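Inorganic polyphosphate/ATP-glucomannokinase (PDB 1WOQ) probably phosphorylates glucose and mannose, taking the phosphoryl group from inorganic polyphosphate or from ATP. Local coordinates at residues 75-80 / 115-120; 15-20 / 60-65; 167-172 / 203-208; 143-148 / 211-216; 129-134 / 244-249. All blocks are in the same frame, centred on the assembly; numbering follows the deposited sequence.

Interaction 1 (75-80 / 115-120); sequences GSPVGV and GRPVEV
The guanidinium group of Arg116 carries the CG2 methyl of Val78 over one face and meets the carbonyl oxygen of Ser76 at its edge, in the plane of the group. Ser76 and Arg116 lie just before two neighbouring parallel strands, 78-82 and 118-122, joined by a beta-alpha-beta crossover through helix 106-114. Arg116 NE lies 2.8 Å from Ser76 O, and Arg116 NH2 lies 2.9 Å from Ser76 OG. NH2 also reaches the same carbonyl oxygen, which therefore accepts two N-H groups from one side chain. Ser76 OG is tied in addition to Ala73 O, and Arg116 NH1 binds Ser66 OG. With CG placed between the backbone N and the carbonyl carbon (chi1 63°), a bend at chi3 (-68°) lets the flat head lie against Val78. A leucine here would probably leave Ser76 O without both of its donors and free the loop before the strand to shift. Further along, Val78 N donates to Pro117 O over 2.8 Å, Glu119 N to Val78 O and Val80 N to Glu119 O, the alternating pattern of a parallel ladder. The rings of Pro77 and Pro117 abut beside it, CB of the former 3.7 Å from CG of the latter. On the valine-lined face, where Leu110 covers Val80 and Val118, Val80 CG2 presses to 3.5 Å from Val118 CG1, closer than usual van der Waals contact.

Interaction 2 (15-20 / 60-65); sequences IGIDIG and LVVAEL
Ile17 pushes its CD1 methyl between Val61 and Val62, 3.5 Å from Val61 CG1 and 3.9 Å from Val62 CG2. The side chains of Ile17 and Val61 slide past each other in opposite directions, whereas Ile17 and Val62 cross at about a right angle. Two residues earlier on the strand, Ile15 CG2 rests 3.8 Å from Leu65 CD1, and Ile15 CD1 is 4.0 Å from Leu65 CB, the two side chains crossing at a slant. The extended second torsion of Ile15 (chi2 172°) carries its CD1 out to Leu65 CB, while the fold in Ile17 (chi2 -66°) turns its CD1 to the two valines. All five side chains are buried, and no hydrogen bond crosses the contact. It joins strand 14-19, the middle strand of the first five-stranded mixed sheet of this actin-like ATPase fold, to helix 51-66 lying on one sheet face; the short axes approach to 9.6 Å and run roughly antiparallel, at 151°. Outside this layer, Val78 and Val80 of the neighbouring strand flank the isoleucines, and backbone hydrogen bonds to Gly79 fix the strand that bears them. On the helix side, Val61 is backed by Ile24, Phe41 and Val43, and Leu65 by Ile28 and Phe41.

Interaction 3 (167-172 / 203-208); sequences AELGHL and QRYFSH. With BGC (beta-D-glucopyranose), chain C.
Leu172 and Tyr205 bring the two backbones nearest, yet their CA atoms remain 9.1 Å apart, and the gap between the 3-10 turn at 169-170 and helix 195-213 is bridged by side chains from both sides, chiefly Tyr205 from the helix and Leu172 from the loop. The turn belongs to the Glu-x-Gly-His signature of sugar-phosphorylating ROK proteins, here Glu168 to His171. Tyr205, with CG anti to the backbone N (chi1 -178°), extends its ring toward the turn and donates its hydroxyl to Leu169 O, OH to O 2.8 Å. Although Leu169 O lies at the edge of the tyrosine ring, the hydroxyl stands well above the carbonyl plane (77° out of it), so it does not sit on a lone pair. The same OH touches Leu169 CB at 3.4 Å. Leu172 CD1 comes obliquely to the ring, 4.4 Å from Tyr205 CE1, and also reaches the His208 ring. Ile174 and Ala179 add contacts to Tyr205. A phenylalanine in its place would probably leave Leu169 O without this donor and tie the sugar-binding turn less firmly to the helix. On the far side of the turn, Glu168 grips beta-D-glucopyranose with both oxygens: OE1 accepts from O2 at 2.6 Å and OE2 from O3 at 2.7 Å. Asp123, Asn96 and Glu180 are also hydrogen-bonded to the sugar. His171, held through ND1 by Asp178, points NE2 at the sugar in the plane of its ring, donating to O2 at 2.8 Å and lying 3.2 Å from O1.

Interaction 4 (143-148 / 211-216); sequences TVLVIT and FLFSPE
Leu145 meets Phe213 and Pro215 at about right angles, its branched end turned toward the corner where the chain leaves the helix. Its CD1 methyl lies 4.2 Å from Phe213 CB, approaching the phenylalanine ring obliquely, and its CG is 4.1 Å from Pro215 CB. Thr143, on the same strand, crosses Pro215 at a slant: with OG1 beside the backbone N (chi1 -58°), CG2 is left anti to that N and rests 4.0 Å from Pro215 CB, while the hydroxyl turns aside to a bridging water. This water lies 2.6 Å from Thr143 OG1 and donates to Phe213 O. A second water links Thr143 N to Glu216 OE2, accepting from the amide and donating to the carboxylate. Besides the two water bridges there is one direct bond, Glu216 N to Thr143 O at 2.7 Å, with the carbonyl pointing almost straight at the amide. The CB of Glu216 sits close to that same oxygen, at 3.4 Å. Behind these residues, Phe157 packs edge-to-face on Phe213, and Val209 covers Leu145 from the helix. Ser214 has positive phi, and the chain turns off the helix there before Pro215 leads it to the sheet. The direct bond precedes the backbone pairing of Leu145 with Leu217 and Ile219; it belongs to the helix-to-strand turn from helix 195-213 into strand 217-221, parallel to 143-149 in the second sheet of the actin-like ATPase fold.

Interaction 5 (129-134 / 244-249); sequences LAEARY and AVLRNE
In the helix that connects the two sheets of the fold, 123-134, Glu131 clasps the consecutive backbone amides of Val245 and Leu246, tying the helix to the loop that leads from strand 241-243 of the second sheet into helix 250-262. Glu131 OE1 accepts from Val245 N at 3.0 Å in a nearly straight bond (168°), and OE2 accepts from Leu246 N at 2.8 Å. OE2 uses its syn lone pair, the side facing the other oxygen; OE1 is likewise met on the syn side, though the amide stands 30° out of the carboxylate plane. The glutamate bends at its second torsion (chi2 -57°), folding the carboxylate across toward the loop. Apolar groups crowd round it: Ala244 CB is 3.6 Å from OE2, and Leu246 CD1 is 3.4 Å from the same oxygen. Leu246 itself leans back on the helix, CD2 4.0 Å from Ala130 CB and CD1 4.4 Å from Tyr134 CB. Val253 of helix 250-262 touches both Leu246 and Tyr134, while Ile219 of the second sheet lies against Glu131 and Ala244. The tyrosine hydroxyl is engaged elsewhere, with Leu31 O. Glu131 OE1 has a further donor in Ala136 N, five residues on in the chain. Three backbone N-H groups thus gather on one buried carboxylate; in the absence of a cationic side chain among these partners, the amides are likely to carry much of the stabilisation of a negative charge.

Starting from the N terminus, interaction 2 closes the first loop, bringing helix 51-66 back onto strand 14-19 after the chain has passed through strands 23-30 and 35-44. Interaction 1 follows in series and adds strand 118-122 beside strand 78-82 at the edge of the same sheet; the two contacts touch, among other places, through the backbone of Gly79. Past this sheet the loops nest instead. Interaction 5 spans the longest one, from helix 123-134 to 244-249; within it interaction 4 joins strand 143-149 to the end of helix 195-213, and within that interaction 3 ties the sugar-binding turn to the same helix. None cross. Interactions 3 and 4 lie across the chain's centre from interactions 1 and 2.

Interaction 1 (75-80 / 115-120)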
# COMPACT_ATOMS: atom_id res chain seq x y z
N GLY A 75 17.45 -14.08 -11.38
CA GLY A 75 17.84 -13.94 -9.99
C GLY A 75 17.67 -12.55 -9.42
O GLY A 75 18.12 -12.27 -8.31
N SER A 76 17.01 -11.67 -10.17
CA SER A 76 16.79 -10.30 -9.72
C SER A 76 15.92 -10.26 -8.47
O SER A 76 15.03 -11.09 -8.29
CB SER A 76 16.14 -9.48 -10.83
OG SER A 76 14.91 -10.05 -11.25
N PRO A 77 16.18 -9.30 -7.57
CA PRO A 77 15.39 -9.18 -6.34
C PRO A 77 13.94 -8.82 -6.63
O PRO A 77 13.65 -8.16 -7.62
CB PRO A 77 16.12 -8.08 -5.57
CG PRO A 77 16.67 -7.22 -6.66
CD PRO A 77 17.20 -8.24 -7.64
N VAL A 78 13.04 -9.27 -5.76
CA VAL A 78 11.61 -9.02 -5.91
C VAL A 78 11.09 -8.20 -4.74
O VAL A 78 11.38 -8.51 -3.58
CB VAL A 78 10.83 -10.35 -5.98
CG1 VAL A 78 9.33 -10.08 -6.05
CG2 VAL A 78 11.29 -11.15 -7.18
N GLY A 79 10.32 -7.15 -5.04
CA GLY A 79 9.75 -6.32 -4.00
C GLY A 79 8.35 -6.81 -3.67
O GLY A 79 7.59 -7.17 -4.56
N VAL A 80 8.01 -6.82 -2.39
CA VAL A 80 6.70 -7.31 -1.97
C VAL A 80 6.12 -6.43 -0.88
O VAL A 80 6.85 -5.95 -0.02
CB VAL A 80 6.81 -8.75 -1.42
CG1 VAL A 80 5.44 -9.29 -1.05
CG2 VAL A 80 7.49 -9.65 -2.46
N GLY A 115 13.60 -18.46 -4.12
CA GLY A 115 14.93 -18.76 -4.63
C GLY A 115 15.64 -17.54 -5.18
O GLY A 115 16.50 -17.64 -6.05
N ARG A 116 15.27 -16.37 -4.67
CA ARG A 116 15.88 -15.11 -5.09
C ARG A 116 15.61 -14.11 -3.97
O ARG A 116 14.68 -14.30 -3.18
CB ARG A 116 15.25 -14.62 -6.40
CG ARG A 116 13.77 -14.30 -6.29
CD ARG A 116 13.05 -14.44 -7.63
NE ARG A 116 13.45 -13.43 -8.61
CZ ARG A 116 12.97 -13.38 -9.85
NH1 ARG A 116 12.09 -14.29 -10.26
NH2 ARG A 116 13.35 -12.42 -10.68
N PRO A 117 16.41 -13.04 -3.87
CA PRO A 117 16.18 -12.06 -2.81
C PRO A 117 14.81 -11.39 -2.87
O PRO A 117 14.34 -10.99 -3.93
CB PRO A 117 17.33 -11.07 -2.98
CG PRO A 117 17.68 -11.19 -4.44
CD PRO A 117 17.59 -12.67 -4.68
N VAL A 118 14.17 -11.28 -1.71
CA VAL A 118 12.85 -10.66 -1.60
C VAL A 118 12.89 -9.68 -0.44
O VAL A 118 13.33 -10.03 0.66
CB VAL A 118 11.74 -11.69 -1.33
CG1 VAL A 118 10.41 -10.97 -1.11
CG2 VAL A 118 11.63 -12.66 -2.48
N GLU A 119 12.44 -8.46 -0.69
CA GLU A 119 12.41 -7.44 0.35
C GLU A 119 11.01 -6.88 0.46
O GLU A 119 10.44 -6.37 -0.52
CB GLU A 119 13.41 -6.34 0.03
CG GLU A 119 14.85 -6.81 0.20
CD GLU A 119 15.86 -5.74 -0.11
OE1 GLU A 119 15.67 -4.60 0.36
OE2 GLU A 119 16.84 -6.04 -0.81
N VAL A 120 10.45 -6.98 1.66
CA VAL A 120 9.10 -6.54 1.94
C VAL A 120 9.05 -5.12 2.50
O VAL A 120 9.97 -4.66 3.18
CB VAL A 120 8.42 -7.51 2.94
CG1 VAL A 120 7.00 -7.06 3.24
CG2 VAL A 120 8.42 -8.93 2.36

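Interaction 2 (15-20 / 60-65)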
# COMPACT_ATOMS: atom_id res chain seq x y z
N ILE A 15 10.32 -6.97 -10.59
CA ILE A 15 9.00 -7.50 -10.26
C ILE A 15 8.57 -6.95 -8.90
O ILE A 15 9.35 -6.93 -7.95
CB ILE A 15 9.01 -9.05 -10.18
CG1 ILE A 15 9.23 -9.63 -11.58
CG2 ILE A 15 7.70 -9.55 -9.57
CD1 ILE A 15 9.44 -11.14 -11.60
N GLY A 16 7.32 -6.48 -8.84
CA GLY A 16 6.77 -5.97 -7.61
C GLY A 16 5.52 -6.78 -7.30
O GLY A 16 4.76 -7.10 -8.22
N ILE A 17 5.32 -7.14 -6.04
CA ILE A 17 4.17 -7.94 -5.62
C ILE A 17 3.41 -7.20 -4.53
O ILE A 17 4.01 -6.69 -3.59
CB ILE A 17 4.63 -9.31 -5.06
CG1 ILE A 17 5.47 -10.06 -6.11
CG2 ILE A 17 3.42 -10.16 -4.67
CD1 ILE A 17 4.69 -10.47 -7.35
N ASP A 18 2.08 -7.15 -4.66
CA ASP A 18 1.25 -6.46 -3.68
C ASP A 18 0.31 -7.46 -3.01
O ASP A 18 -0.56 -8.05 -3.67
CB ASP A 18 0.46 -5.34 -4.39
CG ASP A 18 -0.28 -4.42 -3.43
OD1 ASP A 18 0.17 -4.21 -2.29
OD2 ASP A 18 -1.32 -3.87 -3.84
N ILE A 19 0.50 -7.68 -1.71
CA ILE A 19 -0.33 -8.62 -0.97
C ILE A 19 -1.51 -7.89 -0.36
O ILE A 19 -1.35 -7.05 0.53
CB ILE A 19 0.48 -9.31 0.16
CG1 ILE A 19 1.63 -10.12 -0.44
CG2 ILE A 19 -0.44 -10.20 0.99
CD1 ILE A 19 2.57 -10.73 0.59
N GLY A 20 -2.71 -8.20 -0.85
CA GLY A 20 -3.90 -7.55 -0.36
C GLY A 20 -4.83 -8.50 0.38
O GLY A 20 -4.55 -9.69 0.49
N LEU A 60 3.64 -18.36 -7.06
CA LEU A 60 2.93 -18.54 -8.32
C LEU A 60 2.91 -17.26 -9.15
O LEU A 60 3.09 -17.30 -10.36
CB LEU A 60 1.49 -19.02 -8.07
CG LEU A 60 1.36 -20.44 -7.52
CD1 LEU A 60 -0.07 -20.69 -7.10
CD2 LEU A 60 1.79 -21.45 -8.59
N VAL A 61 2.68 -16.12 -8.49
CA VAL A 61 2.65 -14.86 -9.23
C VAL A 61 4.03 -14.56 -9.81
O VAL A 61 4.15 -14.20 -10.99
CB VAL A 61 2.22 -13.67 -8.32
CG1 VAL A 61 2.27 -12.37 -9.12
CG2 VAL A 61 0.81 -13.91 -7.79
N VAL A 62 5.06 -14.71 -9.00
CA VAL A 62 6.42 -14.46 -9.45
C VAL A 62 6.82 -15.42 -10.58
O VAL A 62 7.48 -15.02 -11.54
CB VAL A 62 7.44 -14.59 -8.29
CG1 VAL A 62 8.87 -14.56 -8.83
CG2 VAL A 62 7.23 -13.45 -7.30
N ALA A 63 6.40 -16.67 -10.46
CA ALA A 63 6.72 -17.66 -11.48
C ALA A 63 6.11 -17.25 -12.82
O ALA A 63 6.76 -17.36 -13.86
CB ALA A 63 6.21 -19.03 -11.07
N GLU A 64 4.87 -16.80 -12.78
CA GLU A 64 4.17 -16.37 -14.00
C GLU A 64 4.89 -15.20 -14.67
O GLU A 64 5.17 -15.24 -15.87
CB GLU A 64 2.73 -15.97 -13.66
CG GLU A 64 2.00 -15.15 -14.72
CD GLU A 64 1.80 -15.88 -16.04
OE1 GLU A 64 1.74 -17.13 -16.04
OE2 GLU A 64 1.68 -15.20 -17.08
N LEU A 65 5.19 -14.16 -13.89
CA LEU A 65 5.86 -12.98 -14.42
C LEU A 65 7.27 -13.26 -14.90
O LEU A 65 7.71 -12.71 -15.91
CB LEU A 65 5.88 -11.87 -13.36
CG LEU A 65 4.51 -11.38 -12.89
CD1 LEU A 65 4.68 -10.39 -11.74
CD2 LEU A 65 3.76 -10.73 -14.05

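Interaction 3 (167-172 / 203-208)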
# COMPACT_ATOMS: atom_id res chain seq x y z
N ALA A 167 4.39 4.55 9.19
CA ALA A 167 3.42 5.36 9.92
C ALA A 167 2.12 4.55 9.90
O ALA A 167 1.71 4.08 8.84
CB ALA A 167 3.21 6.71 9.24
N GLU A 168 1.50 4.36 11.06
CA GLU A 168 0.26 3.58 11.14
C GLU A 168 -0.92 4.46 11.56
O GLU A 168 -1.60 4.17 12.54
CB GLU A 168 0.43 2.42 12.13
CG GLU A 168 1.27 1.26 11.60
CD GLU A 168 0.53 0.42 10.57
OE1 GLU A 168 -0.72 0.32 10.67
OE2 GLU A 168 1.19 -0.17 9.69
N LEU A 169 -1.16 5.52 10.80
CA LEU A 169 -2.23 6.46 11.09
C LEU A 169 -3.63 5.88 10.99
O LEU A 169 -4.60 6.51 11.41
CB LEU A 169 -2.11 7.69 10.17
CG LEU A 169 -1.30 8.88 10.70
CD1 LEU A 169 -0.21 8.43 11.65
CD2 LEU A 169 -0.72 9.65 9.52
N GLY A 170 -3.75 4.68 10.42
CA GLY A 170 -5.04 4.04 10.33
C GLY A 170 -5.44 3.54 11.70
O GLY A 170 -6.58 3.15 11.93
N HIS A 171 -4.49 3.58 12.64
CA HIS A 171 -4.75 3.11 13.99
C HIS A 171 -4.75 4.20 15.05
O HIS A 171 -4.62 3.93 16.24
CB HIS A 171 -3.78 1.98 14.34
CG HIS A 171 -4.01 0.75 13.51
ND1 HIS A 171 -5.20 0.06 13.54
CD2 HIS A 171 -3.24 0.15 12.57
CE1 HIS A 171 -5.16 -0.91 12.64
NE2 HIS A 171 -3.99 -0.88 12.04
N LEU A 172 -4.89 5.44 14.59
CA LEU A 172 -5.02 6.56 15.50
C LEU A 172 -6.37 6.29 16.14
O LEU A 172 -7.24 5.68 15.52
CB LEU A 172 -5.12 7.88 14.73
CG LEU A 172 -3.88 8.48 14.08
CD1 LEU A 172 -4.30 9.60 13.13
CD2 LEU A 172 -2.96 9.01 15.16
N GLN A 203 -14.30 13.70 7.34
CA GLN A 203 -14.06 15.09 7.73
C GLN A 203 -13.37 15.07 9.09
O GLN A 203 -12.41 15.80 9.32
CB GLN A 203 -15.38 15.86 7.83
CG GLN A 203 -15.27 17.27 8.44
CD GLN A 203 -14.41 18.21 7.62
OE1 GLN A 203 -14.40 18.15 6.39
NE2 GLN A 203 -13.69 19.10 8.29
N ARG A 204 -13.88 14.23 9.98
CA ARG A 204 -13.32 14.10 11.32
C ARG A 204 -11.90 13.55 11.26
O ARG A 204 -11.00 14.09 11.91
CB ARG A 204 -14.18 13.16 12.17
CG ARG A 204 -13.70 13.01 13.61
CD ARG A 204 -13.75 14.35 14.33
NE ARG A 204 -12.44 14.80 14.78
CZ ARG A 204 -11.83 14.38 15.89
NH1 ARG A 204 -12.42 13.48 16.67
NH2 ARG A 204 -10.64 14.85 16.21
N TYR A 205 -11.70 12.48 10.50
CA TYR A 205 -10.38 11.86 10.38
C TYR A 205 -9.34 12.80 9.79
O TYR A 205 -8.29 13.03 10.39
CB TYR A 205 -10.46 10.59 9.52
CG TYR A 205 -9.13 9.87 9.41
CD1 TYR A 205 -8.69 9.03 10.43
CD2 TYR A 205 -8.29 10.07 8.31
CE1 TYR A 205 -7.44 8.40 10.36
CE2 TYR A 205 -7.05 9.45 8.23
CZ TYR A 205 -6.62 8.62 9.26
OH TYR A 205 -5.38 8.02 9.19
N PHE A 206 -9.62 13.35 8.61
CA PHE A 206 -8.66 14.24 7.97
C PHE A 206 -8.42 15.54 8.72
O PHE A 206 -7.29 16.03 8.74
CB PHE A 206 -9.07 14.52 6.52
CG PHE A 206 -8.83 13.36 5.60
CD1 PHE A 206 -9.87 12.50 5.25
CD2 PHE A 206 -7.55 13.10 5.11
CE1 PHE A 206 -9.64 11.40 4.43
CE2 PHE A 206 -7.31 12.00 4.29
CZ PHE A 206 -8.36 11.15 3.95
N SER A 207 -9.45 16.10 9.35
CA SER A 207 -9.24 17.34 10.09
C SER A 207 -8.38 17.04 11.32
O SER A 207 -7.57 17.87 11.74
CB SER A 207 -10.58 17.97 10.50
OG SER A 207 -11.30 17.15 11.39
N HIS A 208 -8.54 15.86 11.90
CA HIS A 208 -7.73 15.49 13.06
C HIS A 208 -6.27 15.32 12.64
O HIS A 208 -5.37 15.85 13.28
CB HIS A 208 -8.23 14.19 13.70
CG HIS A 208 -7.42 13.75 14.88
ND1 HIS A 208 -6.80 12.53 14.95
CD2 HIS A 208 -7.14 14.39 16.04
CE1 HIS A 208 -6.16 12.43 16.10
NE2 HIS A 208 -6.35 13.54 16.78
C2 BGC C . -2.50 -1.95 8.74
C3 BGC C . -1.50 -1.17 7.88
C4 BGC C . -1.91 -1.22 6.41
C5 BGC C . -3.37 -0.74 6.26
C6 BGC C . -3.90 -0.84 4.84
C1 BGC C . -3.91 -1.40 8.49
O1 BGC C . -4.85 -2.11 9.22
O2 BGC C . -2.17 -1.81 10.11
O3 BGC C . -0.20 -1.71 8.04
O4 BGC C . -1.05 -0.39 5.63
O5 BGC C . -4.23 -1.54 7.10
O6 BGC C . -3.73 -2.14 4.31

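Interaction 4 (143-148 / 211-216)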
# COMPACT_ATOMS: atom_id res chain seq x y z
N THR A 143 5.68 17.90 4.23
CA THR A 143 4.88 16.75 4.62
C THR A 143 3.73 16.43 3.68
O THR A 143 2.85 17.27 3.45
CB THR A 143 4.32 16.95 6.03
OG1 THR A 143 5.41 17.15 6.93
CG2 THR A 143 3.51 15.74 6.48
N VAL A 144 3.74 15.21 3.15
CA VAL A 144 2.70 14.73 2.25
C VAL A 144 2.21 13.41 2.83
O VAL A 144 2.99 12.48 3.02
CB VAL A 144 3.24 14.50 0.82
CG1 VAL A 144 2.18 13.84 -0.05
CG2 VAL A 144 3.67 15.83 0.21
N LEU A 145 0.91 13.32 3.12
CA LEU A 145 0.39 12.09 3.70
C LEU A 145 -0.54 11.36 2.75
O LEU A 145 -1.56 11.90 2.32
CB LEU A 145 -0.34 12.40 5.02
CG LEU A 145 0.50 13.14 6.07
CD1 LEU A 145 -0.35 13.43 7.30
CD2 LEU A 145 1.71 12.30 6.44
N VAL A 146 -0.16 10.14 2.40
CA VAL A 146 -0.96 9.31 1.50
C VAL A 146 -1.79 8.38 2.38
O VAL A 146 -1.25 7.52 3.07
CB VAL A 146 -0.06 8.48 0.57
CG1 VAL A 146 -0.91 7.75 -0.47
CG2 VAL A 146 0.94 9.40 -0.13
N ILE A 147 -3.10 8.59 2.38
CA ILE A 147 -4.01 7.79 3.20
C ILE A 147 -4.77 6.84 2.28
O ILE A 147 -5.46 7.29 1.37
CB ILE A 147 -5.03 8.70 3.93
CG1 ILE A 147 -4.29 9.72 4.80
CG2 ILE A 147 -5.99 7.86 4.75
CD1 ILE A 147 -3.43 9.12 5.91
N THR A 148 -4.65 5.54 2.52
CA THR A 148 -5.36 4.57 1.70
C THR A 148 -6.60 4.04 2.41
O THR A 148 -6.56 3.69 3.60
CB THR A 148 -4.43 3.38 1.31
OG1 THR A 148 -4.05 2.65 2.48
CG2 THR A 148 -3.18 3.90 0.62
N PHE A 211 -4.58 18.52 11.95
CA PHE A 211 -4.14 19.22 13.15
C PHE A 211 -2.85 18.57 13.67
O PHE A 211 -1.95 19.26 14.15
CB PHE A 211 -5.21 19.17 14.24
CG PHE A 211 -4.84 19.91 15.49
CD1 PHE A 211 -4.03 19.31 16.46
CD2 PHE A 211 -5.25 21.22 15.69
CE1 PHE A 211 -3.65 20.01 17.60
CE2 PHE A 211 -4.87 21.93 16.83
CZ PHE A 211 -4.07 21.32 17.79
N LEU A 212 -2.76 17.25 13.55
CA LEU A 212 -1.58 16.54 14.02
C LEU A 212 -0.30 16.84 13.24
O LEU A 212 0.78 16.91 13.82
CB LEU A 212 -1.83 15.02 14.00
CG LEU A 212 -2.86 14.44 14.97
CD1 LEU A 212 -2.99 12.94 14.73
CD2 LEU A 212 -2.41 14.72 16.40
N PHE A 213 -0.41 17.04 11.93
CA PHE A 213 0.78 17.24 11.11
C PHE A 213 0.86 18.41 10.13
O PHE A 213 1.89 18.59 9.48
CB PHE A 213 1.07 15.95 10.34
CG PHE A 213 1.49 14.81 11.21
CD1 PHE A 213 2.74 14.82 11.83
CD2 PHE A 213 0.62 13.75 11.45
CE1 PHE A 213 3.12 13.78 12.68
CE2 PHE A 213 1.00 12.71 12.30
CZ PHE A 213 2.24 12.73 12.91
N SER A 214 -0.21 19.20 10.01
CA SER A 214 -0.22 20.34 9.08
C SER A 214 0.46 19.96 7.77
O SER A 214 1.44 20.58 7.35
CB SER A 214 0.51 21.53 9.70
OG SER A 214 -0.20 22.03 10.82
N PRO A 215 -0.07 18.94 7.08
CA PRO A 215 0.55 18.53 5.82
C PRO A 215 0.36 19.52 4.68
O PRO A 215 -0.54 20.36 4.70
CB PRO A 215 -0.10 17.18 5.54
CG PRO A 215 -1.47 17.36 6.09
CD PRO A 215 -1.23 18.09 7.40
N GLU A 216 1.24 19.41 3.69
CA GLU A 216 1.17 20.26 2.51
C GLU A 216 0.10 19.69 1.58
O GLU A 216 -0.51 20.42 0.80
CB GLU A 216 2.52 20.24 1.77
CG GLU A 216 3.70 20.74 2.58
CD GLU A 216 3.52 22.17 3.06
OE1 GLU A 216 3.07 23.01 2.25
OE2 GLU A 216 3.83 22.45 4.23
O HOH W 1 5.45 20.48 5.52
O HOH W 2 4.54 18.01 9.28

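Interaction 5 (129-134 / 244-249)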
# COMPACT_ATOMS: atom_id res chain seq x y z
N LEU A 129 5.56 5.71 -1.86
CA LEU A 129 6.77 5.85 -2.67
C LEU A 129 6.37 6.10 -4.12
O LEU A 129 6.93 6.96 -4.80
CB LEU A 129 7.63 4.59 -2.60
CG LEU A 129 8.38 4.27 -1.31
CD1 LEU A 129 9.01 2.89 -1.40
CD2 LEU A 129 9.44 5.33 -1.07
N ALA A 130 5.39 5.33 -4.58
CA ALA A 130 4.91 5.47 -5.95
C ALA A 130 4.29 6.84 -6.21
O ALA A 130 4.57 7.46 -7.23
CB ALA A 130 3.90 4.37 -6.26
N GLU A 131 3.45 7.32 -5.29
CA GLU A 131 2.82 8.63 -5.47
C GLU A 131 3.85 9.75 -5.41
O GLU A 131 3.72 10.76 -6.11
CB GLU A 131 1.75 8.88 -4.39
CG GLU A 131 0.48 8.08 -4.57
CD GLU A 131 -0.18 8.29 -5.92
OE1 GLU A 131 -0.44 9.46 -6.29
OE2 GLU A 131 -0.43 7.29 -6.62
N ALA A 132 4.86 9.59 -4.56
CA ALA A 132 5.90 10.60 -4.41
C ALA A 132 6.77 10.72 -5.66
O ALA A 132 7.17 11.82 -6.06
CB ALA A 132 6.78 10.27 -3.21
N ARG A 133 7.05 9.58 -6.29
CA ARG A 133 7.90 9.53 -7.47
C ARG A 133 7.20 9.69 -8.81
O ARG A 133 7.71 10.38 -9.70
CB ARG A 133 8.70 8.22 -7.46
CG ARG A 133 9.38 7.86 -8.77
CD ARG A 133 10.46 8.84 -9.17
NE ARG A 133 11.02 8.49 -10.48
CZ ARG A 133 12.04 9.13 -11.05
NH1 ARG A 133 12.47 8.74 -12.24
NH2 ARG A 133 12.62 10.15 -10.44
N TYR A 134 6.04 9.06 -8.96
CA TYR A 134 5.31 9.09 -10.22
C TYR A 134 3.89 9.66 -10.15
O TYR A 134 3.24 9.80 -11.18
CB TYR A 134 5.19 7.67 -10.79
CG TYR A 134 6.49 6.91 -10.85
CD1 TYR A 134 7.46 7.23 -11.80
CD2 TYR A 134 6.73 5.84 -9.99
CE1 TYR A 134 8.65 6.50 -11.88
CE2 TYR A 134 7.91 5.11 -10.06
CZ TYR A 134 8.86 5.44 -11.01
OH TYR A 134 10.03 4.72 -11.10
N ALA A 244 -5.28 9.56 -5.35
CA ALA A 244 -3.99 9.06 -5.82
C ALA A 244 -4.00 8.83 -7.33
O ALA A 244 -5.04 8.49 -7.91
CB ALA A 244 -3.64 7.76 -5.10
N VAL A 245 -2.84 9.01 -7.96
CA VAL A 245 -2.69 8.81 -9.40
C VAL A 245 -2.67 7.31 -9.68
O VAL A 245 -3.33 6.83 -10.61
CB VAL A 245 -1.39 9.46 -9.91
CG1 VAL A 245 -1.12 9.06 -11.36
CG2 VAL A 245 -1.49 10.98 -9.80
N LEU A 246 -1.90 6.57 -8.89
CA LEU A 246 -1.83 5.13 -9.04
C LEU A 246 -2.78 4.53 -8.01
O LEU A 246 -2.88 5.01 -6.88
CB LEU A 246 -0.41 4.61 -8.79
CG LEU A 246 0.70 5.03 -9.77
CD1 LEU A 246 1.20 6.42 -9.43
CD2 LEU A 246 1.84 4.03 -9.69
N ARG A 247 -3.51 3.49 -8.40
CA ARG A 247 -4.44 2.86 -7.48
C ARG A 247 -4.25 1.35 -7.51
O ARG A 247 -3.73 0.76 -6.56
CB ARG A 247 -5.89 3.22 -7.85
CG ARG A 247 -6.94 2.68 -6.89
CD ARG A 247 -8.30 3.33 -7.11
NE ARG A 247 -8.83 3.07 -8.45
CZ ARG A 247 -9.26 1.88 -8.87
NH1 ARG A 247 -9.21 0.83 -8.07
NH2 ARG A 247 -9.72 1.75 -10.11
N ASN A 248 -4.65 0.73 -8.61
CA ASN A 248 -4.52 -0.71 -8.74
C ASN A 248 -3.06 -1.16 -8.78
O ASN A 248 -2.74 -2.27 -8.39
CB ASN A 248 -5.24 -1.21 -9.99
CG ASN A 248 -6.72 -0.89 -9.98
OD1 ASN A 248 -7.12 0.27 -10.07
ND2 ASN A 248 -7.55 -1.92 -9.87
N GLU A 249 -2.17 -0.28 -9.24
CA GLU A 249 -0.76 -0.63 -9.36
C GLU A 249 0.19 0.09 -8.40
O GLU A 249 1.40 -0.09 -8.48
CB GLU A 249 -0.29 -0.40 -10.80
CG GLU A 249 -1.24 -0.97 -11.85
CD GLU A 249 -0.74 -0.80 -13.27
OE1 GLU A 249 -0.14 0.25 -13.58
OE2 GLU A 249 -0.97 -1.72 -14.09